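Local coordinates for protein putative methylase (Clostridium difficile, PDB 3LDU) that probably methylates guanine bases of ribosomal RNA, combining RNA-binding modules with a Rossmann-like methyltransferase domain that holds a GTP molecule in this crystal, at residues E31-K34 / I40-K43; K51-L56 / I158-D163; S320-Y325 / E350-Q355. One frame throughout, in Å; residues are numbered along the deposited sequence.

Interaction 1: E31-K34 / I40-K43; sequences EIIK and ITYK
Residues Glu31-Lys34 and Ile40-Lys43 run antiparallel as the two arms of a beta hairpin, their short axes 4.3 Å apart at closest approach and their directions 132° apart. The hairpin belongs to the RlmL ferredoxin-like region and contains a classic beta bulge: Ile33 and Lys34 both face Thr41, which moves the register by one residue. The evidence lies at Thr41 O, which accepts from Ile33 N at 2.7 Å and from Lys34 N at 3.1 Å, both donors tilted out of the Thr41 carbonyl plane. By contrast, Thr41 N returns a nearly straight bond to Lys34 O (2.8 Å, 177° at the hydrogen). Beyond the bulge, Lys43 N bonds to Glu31 O at 2.9 Å, whereas the reverse bond from Glu31 N to Lys43 O is weak and is supplemented by a water bridging the same two atoms.

On one face Ile32 and Ile40 cross at an angle, CG2 meeting CG2 at 3.9 Å, and both pack on helix 18-27. Tyr42 lies on this side too. With chi1 at 54°, its CG sits between backbone N and carbonyl carbon, and the ring leads away from strand 31-36, while CB stays against Glu31 O. The phenol OH reaches Ser11 OG on strand 7-12, so the polar end of this buried ring is satisfied inside the fold.

The other face carries Glu31 beside Lys43 and Lys34 beside Thr41. Glu31 and Lys43 point the same way, yet their charged atoms OE1 and NZ remain 5.8 Å apart, too far for a salt bridge. Lys34 bends at chi3, and a single water joins its NZ to Thr41 OG1, 2.8 Å from the hydroxyl oxygen.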
# COMPACT_ATOMS: atom_id res chain seq x y z
N GLU A 31 -12.18 -13.58 -5.29
CA GLU A 31 -11.78 -14.00 -6.61
C GLU A 31 -11.09 -12.87 -7.38
O GLU A 31 -11.65 -11.79 -7.54
CB GLU A 31 -13.01 -14.47 -7.39
CG GLU A 31 -12.71 -14.98 -8.79
CD GLU A 31 -13.96 -15.21 -9.62
OE1 GLU A 31 -15.07 -14.87 -9.14
OE2 GLU A 31 -13.84 -15.74 -10.74
N ILE A 32 -9.89 -13.14 -7.87
CA ILE A 32 -9.19 -12.18 -8.72
C ILE A 32 -9.63 -12.28 -10.18
O ILE A 32 -9.52 -13.35 -10.80
CB ILE A 32 -7.67 -12.36 -8.62
CG1 ILE A 32 -7.22 -12.04 -7.19
CG2 ILE A 32 -6.95 -11.48 -9.64
CD1 ILE A 32 -5.78 -12.21 -6.95
N ILE A 33 -10.12 -11.17 -10.72
CA ILE A 33 -10.66 -11.11 -12.07
C ILE A 33 -9.60 -10.75 -13.10
O ILE A 33 -9.58 -11.31 -14.20
CB ILE A 33 -11.81 -10.06 -12.15
CG1 ILE A 33 -13.03 -10.56 -11.38
CG2 ILE A 33 -12.16 -9.75 -13.59
CD1 ILE A 33 -13.30 -12.04 -11.60
N LYS A 34 -8.74 -9.81 -12.75
CA LYS A 34 -7.74 -9.32 -13.68
C LYS A 34 -6.54 -8.82 -12.90
O LYS A 34 -6.70 -8.11 -11.92
CB LYS A 34 -8.32 -8.17 -14.51
CG LYS A 34 -7.51 -7.78 -15.73
CD LYS A 34 -8.09 -6.52 -16.37
CE LYS A 34 -9.62 -6.53 -16.34
NZ LYS A 34 -10.22 -5.18 -16.64
N ILE A 40 -5.08 -4.57 -9.39
CA ILE A 40 -5.78 -5.85 -9.36
C ILE A 40 -7.29 -5.58 -9.36
O ILE A 40 -7.77 -4.73 -8.61
CB ILE A 40 -5.44 -6.64 -8.07
CG1 ILE A 40 -3.92 -6.80 -7.90
CG2 ILE A 40 -6.10 -7.99 -8.08
CD1 ILE A 40 -3.29 -7.61 -9.00
N THR A 41 -8.02 -6.31 -10.18
CA THR A 41 -9.48 -6.25 -10.19
C THR A 41 -10.02 -7.54 -9.61
O THR A 41 -9.57 -8.63 -9.99
CB THR A 41 -10.02 -6.04 -11.62
OG1 THR A 41 -9.45 -4.84 -12.16
CG2 THR A 41 -11.54 -5.94 -11.61
N TYR A 42 -10.95 -7.44 -8.67
CA TYR A 42 -11.45 -8.61 -7.96
C TYR A 42 -12.94 -8.51 -7.62
O TYR A 42 -13.50 -7.41 -7.54
CB TYR A 42 -10.61 -8.91 -6.71
CG TYR A 42 -10.43 -7.75 -5.73
CD1 TYR A 42 -10.98 -7.81 -4.47
CD2 TYR A 42 -9.70 -6.62 -6.07
CE1 TYR A 42 -10.83 -6.76 -3.56
CE2 TYR A 42 -9.53 -5.56 -5.17
CZ TYR A 42 -10.10 -5.65 -3.92
OH TYR A 42 -9.94 -4.62 -3.02
N LYS A 43 -13.56 -9.67 -7.43
CA LYS A 43 -14.98 -9.75 -7.11
C LYS A 43 -15.12 -10.10 -5.64
O LYS A 43 -14.36 -10.93 -5.13
CB LYS A 43 -15.66 -10.86 -7.93
CG LYS A 43 -16.64 -10.36 -8.97
CD LYS A 43 -17.26 -11.52 -9.73
CE LYS A 43 -18.39 -12.16 -8.94
NZ LYS A 43 -19.55 -11.23 -8.81
O HOH W 1 -15.16 -13.49 -4.77
O HOH W 2 -10.85 -3.51 -14.16

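Interaction 2: K51-L56 / I158-D163; sequences KSNMWL and IDTTGD
Asn53 reaches from helix 48-55 to two consecutive threonines, Thr160 and Thr161, just beyond strand 153-159, and its carboxamide supplies both polar bonds of the contact. The amide nitrogen ND2 donates to Thr160 OG1 at 2.9 Å; the bond is straight, 171° at the hydrogen, with the acceptor only 3° out of the amide plane. On the other branch, OD1 accepts from Thr161 OG1 at 2.7 Å, met in the carbonyl plane on a lone pair. Having its two ends gripped by different hydroxyls should fix the amide's rotation. Asn53 CG stands anti to its own carbonyl carbon (chi1 -79°), carrying the amide across to the threonines, whose side chains it crosses at an angle.

Tight contact is confined to these three buried residues: only 108 Å² is buried, both sides summed, and the nearest CA pair, Asn53 and Thr161, is still 6.7 Å apart. The polar core is reinforced from outside, since Thr160 OG1 also bonds to Val62 O, Thr161 OG1 to Val62 N, and Asn53 ND2 to Ile49 O. The remainder of the pairing is loose. The side chains of Lys51 and Trp55, both partly exposed residues, stay more than 10 Å from the other segment, and the chain past Thr161 runs through partly exposed Gly162 to exposed Asp163.

That turn has its own internal support. Asp159 OD1 accepts from Thr161 N at 2.9 Å and OD2 from Gly162 N at 3.1 Å, both donors approaching from above the carboxylate plane, while Arg61 forms a salt bridge to OD1. At the backbone angles of Gly162 a CB would run into Thr161 O, which accounts for the glycine. The OD1 bond defines an Asx turn, extended by the OD2 bond to an Asx motif, at the strand's end, tied by a bridging asparagine to a helix of the RlmL ferredoxin-like region.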
# COMPACT_ATOMS: atom_id res chain seq x y z
N LYS A 51 -13.99 -4.96 4.25
CA LYS A 51 -12.87 -5.87 4.50
C LYS A 51 -11.61 -5.48 3.75
O LYS A 51 -10.52 -5.62 4.28
CB LYS A 51 -13.24 -7.32 4.15
CG LYS A 51 -13.94 -8.06 5.28
CD LYS A 51 -14.42 -9.44 4.84
CE LYS A 51 -13.29 -10.27 4.25
NZ LYS A 51 -13.77 -11.63 3.86
N SER A 52 -11.76 -5.01 2.51
CA SER A 52 -10.60 -4.65 1.69
C SER A 52 -9.87 -3.44 2.26
O SER A 52 -8.65 -3.45 2.41
CB SER A 52 -11.02 -4.40 0.24
OG SER A 52 -11.52 -5.60 -0.32
N ASN A 53 -10.62 -2.39 2.60
CA ASN A 53 -10.03 -1.23 3.26
C ASN A 53 -9.43 -1.59 4.62
O ASN A 53 -8.38 -1.07 5.00
CB ASN A 53 -11.10 -0.14 3.44
CG ASN A 53 -11.33 0.64 2.18
OD1 ASN A 53 -10.45 1.37 1.73
ND2 ASN A 53 -12.51 0.49 1.58
N MSE A 54 -10.09 -2.49 5.34
CA MSE A 54 -9.65 -2.83 6.69
C MSE A 54 -8.34 -3.61 6.69
O MSE A 54 -7.46 -3.39 7.54
CB MSE A 54 -10.71 -3.67 7.40
CG MSE A 54 -10.35 -4.10 8.81
SE MSE A 54 -10.05 -2.60 10.04
CE MSE A 54 -11.42 -1.43 9.48
N TRP A 55 -8.22 -4.53 5.73
CA TRP A 55 -7.21 -5.58 5.81
C TRP A 55 -6.06 -5.50 4.81
O TRP A 55 -4.97 -6.01 5.08
CB TRP A 55 -7.88 -6.97 5.70
CG TRP A 55 -8.56 -7.38 6.99
CD1 TRP A 55 -9.90 -7.35 7.26
CD2 TRP A 55 -7.91 -7.83 8.17
NE1 TRP A 55 -10.12 -7.78 8.56
CE2 TRP A 55 -8.91 -8.08 9.14
CE3 TRP A 55 -6.57 -8.06 8.53
CZ2 TRP A 55 -8.62 -8.55 10.42
CZ3 TRP A 55 -6.28 -8.51 9.79
CH2 TRP A 55 -7.30 -8.76 10.72
N LEU A 56 -6.28 -4.87 3.65
CA LEU A 56 -5.22 -4.88 2.64
C LEU A 56 -4.05 -3.95 3.01
O LEU A 56 -4.25 -2.74 3.20
CB LEU A 56 -5.80 -4.52 1.26
CG LEU A 56 -6.83 -5.50 0.73
CD1 LEU A 56 -7.38 -4.99 -0.61
CD2 LEU A 56 -6.23 -6.90 0.58
N ILE A 158 -15.66 4.55 -8.16
CA ILE A 158 -15.83 5.45 -7.02
C ILE A 158 -14.82 5.07 -5.95
O ILE A 158 -14.69 3.90 -5.60
CB ILE A 158 -17.26 5.39 -6.43
CG1 ILE A 158 -18.31 5.47 -7.56
CG2 ILE A 158 -17.45 6.48 -5.37
CD1 ILE A 158 -19.74 5.56 -7.08
N ASP A 159 -14.10 6.06 -5.44
CA ASP A 159 -13.13 5.83 -4.37
C ASP A 159 -13.86 5.50 -3.07
O ASP A 159 -14.71 6.28 -2.63
CB ASP A 159 -12.28 7.09 -4.20
CG ASP A 159 -11.33 7.00 -3.02
OD1 ASP A 159 -10.96 5.87 -2.66
OD2 ASP A 159 -10.94 8.05 -2.47
N THR A 160 -13.55 4.35 -2.46
CA THR A 160 -14.19 3.95 -1.20
C THR A 160 -13.33 4.29 -0.00
O THR A 160 -13.74 4.13 1.15
CB THR A 160 -14.51 2.43 -1.15
OG1 THR A 160 -13.29 1.69 -0.99
CG2 THR A 160 -15.21 1.96 -2.42
N THR A 161 -12.12 4.78 -0.28
CA THR A 161 -11.07 4.91 0.75
C THR A 161 -10.93 6.32 1.35
O THR A 161 -11.04 6.49 2.56
CB THR A 161 -9.72 4.47 0.16
OG1 THR A 161 -9.84 3.11 -0.28
CG2 THR A 161 -8.63 4.58 1.22
N GLY A 162 -10.72 7.32 0.50
CA GLY A 162 -10.47 8.67 0.98
C GLY A 162 -8.97 8.92 1.07
O GLY A 162 -8.28 8.89 0.05
N ASP A 163 -8.46 9.18 2.26
CA ASP A 163 -7.01 9.30 2.43
C ASP A 163 -6.31 8.03 1.94
O ASP A 163 -6.73 6.92 2.27
CB ASP A 163 -6.65 9.55 3.90
CG ASP A 163 -6.89 10.99 4.32
OD1 ASP A 163 -7.11 11.84 3.44
OD2 ASP A 163 -6.85 11.25 5.54

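Interaction 3: S320-Y325 / E350-Q355; sequences SVKQLY and EYEFGQ
Glu352 and Lys322 cross at an angle, the carboxylate of one lying against the aliphatic chain of the other instead of meeting its ammonium group. Glu352 OE2 is 3.3 Å from Lys322 CD, whereas OE2 to Lys322 NZ is 4.5 Å, beyond a salt bridge; any attraction between the two charges is therefore likely to be diffuse. Bends account for this: Glu352 folds at chi2 (-67°), laying its CD over the CG and CD of Lys322, and the lysine turns at chi3, carrying NZ past the acid. Both residues are partly exposed, and Glu352 OE2 also lies in the plane of the Tyr351 ring, at its edge.

Deeper in, Tyr325 meets Glu352 through their methylene groups, CB to CB at 3.9 Å, with Glu352 CB near the plane of the tyrosine ring at its edge. The ring then leads away from residues 350-355, with Val321 O of its own helix above one face, toward the rim, and the buried hydroxyl bonds to Pro310 O and to Thr344 OG1.

Phe353 uses a different part of Tyr325, the backbone oxygen. Tyr325 O is 3.5 Å from Phe353 CD1, at an oblique angle to that ring, and also receives a CA-H...O contact from Phe353 CA, 3.5 Å away and nearly straight at 173°. Close backbone approach goes with this, the two CA atoms standing 4.8 Å apart. Directly afterwards helix 349-353 ends: Gly354, with positive phi, and Gln355 both donate their backbone N to Glu350 O.

Phe353 stacks on Phe349 and makes a cation-pi contact with Arg333, while Tyr325 meets Phe349 edge-to-face. The short helix 349-353, lying between strands 339-344 and 359-365 in the chain, is thus packed against helix 315-333 in the methyltransferase domain.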
# COMPACT_ATOMS: atom_id res chain seq x y z
N SER A 320 30.37 7.77 0.28
CA SER A 320 30.13 7.29 1.64
C SER A 320 29.15 6.13 1.62
O SER A 320 29.29 5.17 2.37
CB SER A 320 29.64 8.40 2.56
OG SER A 320 28.36 8.85 2.17
N VAL A 321 28.15 6.20 0.74
CA VAL A 321 27.17 5.13 0.62
C VAL A 321 27.78 3.82 0.10
O VAL A 321 27.43 2.73 0.57
CB VAL A 321 25.95 5.56 -0.21
CG1 VAL A 321 24.97 4.41 -0.36
CG2 VAL A 321 25.27 6.75 0.45
N LYS A 322 28.69 3.92 -0.87
CA LYS A 322 29.42 2.74 -1.34
C LYS A 322 30.18 2.04 -0.22
O LYS A 322 30.16 0.80 -0.12
CB LYS A 322 30.37 3.12 -2.48
CG LYS A 322 29.69 3.34 -3.81
CD LYS A 322 30.68 3.19 -4.97
CE LYS A 322 31.29 4.52 -5.38
NZ LYS A 322 32.41 4.33 -6.36
N GLN A 323 30.87 2.81 0.62
CA GLN A 323 31.58 2.24 1.75
C GLN A 323 30.63 1.59 2.76
O GLN A 323 30.92 0.54 3.32
CB GLN A 323 32.46 3.28 2.44
CG GLN A 323 33.28 2.72 3.61
CD GLN A 323 34.37 1.73 3.16
OE1 GLN A 323 34.90 1.82 2.05
NE2 GLN A 323 34.70 0.79 4.04
N LEU A 324 29.47 2.22 2.97
CA LEU A 324 28.47 1.67 3.86
C LEU A 324 28.07 0.27 3.39
O LEU A 324 28.03 -0.68 4.17
CB LEU A 324 27.25 2.58 3.92
CG LEU A 324 26.05 1.99 4.66
CD1 LEU A 324 26.40 1.79 6.13
CD2 LEU A 324 24.84 2.90 4.52
N TYR A 325 27.78 0.15 2.09
CA TYR A 325 27.39 -1.13 1.52
C TYR A 325 28.45 -2.21 1.77
O TYR A 325 28.13 -3.33 2.14
CB TYR A 325 27.09 -0.98 0.03
CG TYR A 325 25.85 -0.15 -0.30
CD1 TYR A 325 24.88 0.10 0.66
CD2 TYR A 325 25.68 0.39 -1.56
CE1 TYR A 325 23.75 0.86 0.36
CE2 TYR A 325 24.56 1.15 -1.87
CZ TYR A 325 23.60 1.38 -0.92
OH TYR A 325 22.50 2.14 -1.26
N GLU A 350 25.04 -5.01 -5.42
CA GLU A 350 25.63 -6.32 -5.17
C GLU A 350 27.14 -6.27 -5.22
O GLU A 350 27.82 -6.91 -4.43
CB GLU A 350 25.09 -7.36 -6.15
CG GLU A 350 23.63 -7.70 -5.90
CD GLU A 350 23.00 -8.41 -7.07
OE1 GLU A 350 22.81 -7.75 -8.11
OE2 GLU A 350 22.69 -9.62 -6.95
N TYR A 351 27.67 -5.48 -6.15
CA TYR A 351 29.12 -5.34 -6.27
C TYR A 351 29.76 -4.73 -5.02
O TYR A 351 30.78 -5.23 -4.52
CB TYR A 351 29.49 -4.55 -7.53
CG TYR A 351 30.98 -4.39 -7.68
CD1 TYR A 351 31.77 -5.44 -8.13
CD2 TYR A 351 31.61 -3.19 -7.36
CE1 TYR A 351 33.14 -5.30 -8.26
CE2 TYR A 351 32.97 -3.04 -7.49
CZ TYR A 351 33.74 -4.09 -7.94
OH TYR A 351 35.10 -3.95 -8.08
N GLU A 352 29.18 -3.66 -4.49
CA GLU A 352 29.77 -3.00 -3.33
C GLU A 352 29.50 -3.78 -2.04
O GLU A 352 30.35 -3.85 -1.14
CB GLU A 352 29.26 -1.57 -3.21
CG GLU A 352 29.46 -0.73 -4.46
CD GLU A 352 30.93 -0.46 -4.76
OE1 GLU A 352 31.78 -0.71 -3.88
OE2 GLU A 352 31.22 0.02 -5.88
N PHE A 353 28.31 -4.38 -1.96
CA PHE A 353 27.92 -5.23 -0.84
C PHE A 353 28.78 -6.50 -0.74
O PHE A 353 28.98 -7.03 0.35
CB PHE A 353 26.44 -5.59 -0.96
CG PHE A 353 25.89 -6.33 0.22
CD1 PHE A 353 25.68 -5.67 1.42
CD2 PHE A 353 25.55 -7.67 0.11
CE1 PHE A 353 25.15 -6.34 2.51
CE2 PHE A 353 25.02 -8.34 1.20
CZ PHE A 353 24.82 -7.67 2.41
N GLY A 354 29.28 -6.98 -1.88
CA GLY A 354 30.19 -8.11 -1.89
C GLY A 354 29.52 -9.47 -1.97
O GLY A 354 30.12 -10.48 -1.61
N GLN A 355 28.27 -9.50 -2.44
CA GLN A 355 27.53 -10.75 -2.50
C GLN A 355 26.38 -10.64 -3.51
O GLN A 355 25.71 -9.62 -3.58
CB GLN A 355 26.99 -11.09 -1.11
CG GLN A 355 26.45 -12.50 -0.96
CD GLN A 355 25.98 -12.79 0.44
OE1 GLN A 355 25.39 -13.83 0.71
NE2 GLN A 355 26.23 -11.85 1.35

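Overall arrangement
Interactions 1 and 2 are neighbours, their centres 15 Å apart, and both reach the same mixed sheet. They touch directly: Tyr42 OH of interaction 1 lies 3.3 Å from Ser52 OG of interaction 2, a weak hydrogen bond, and 3.5 Å from Leu56 CD1. Strand 39-44 and helix 48-55 also follow one another in the chain. Interaction 3 stands apart in the methyltransferase domain, its centre 41 Å from that of interaction 1 and 39 Å from that of interaction 2. It alone borders the nucleotide pocket: Leu324 touches the bound GTP, and the side chain of Tyr325 is about 9 Å from it. Interactions 1 and 2 lie away from that site.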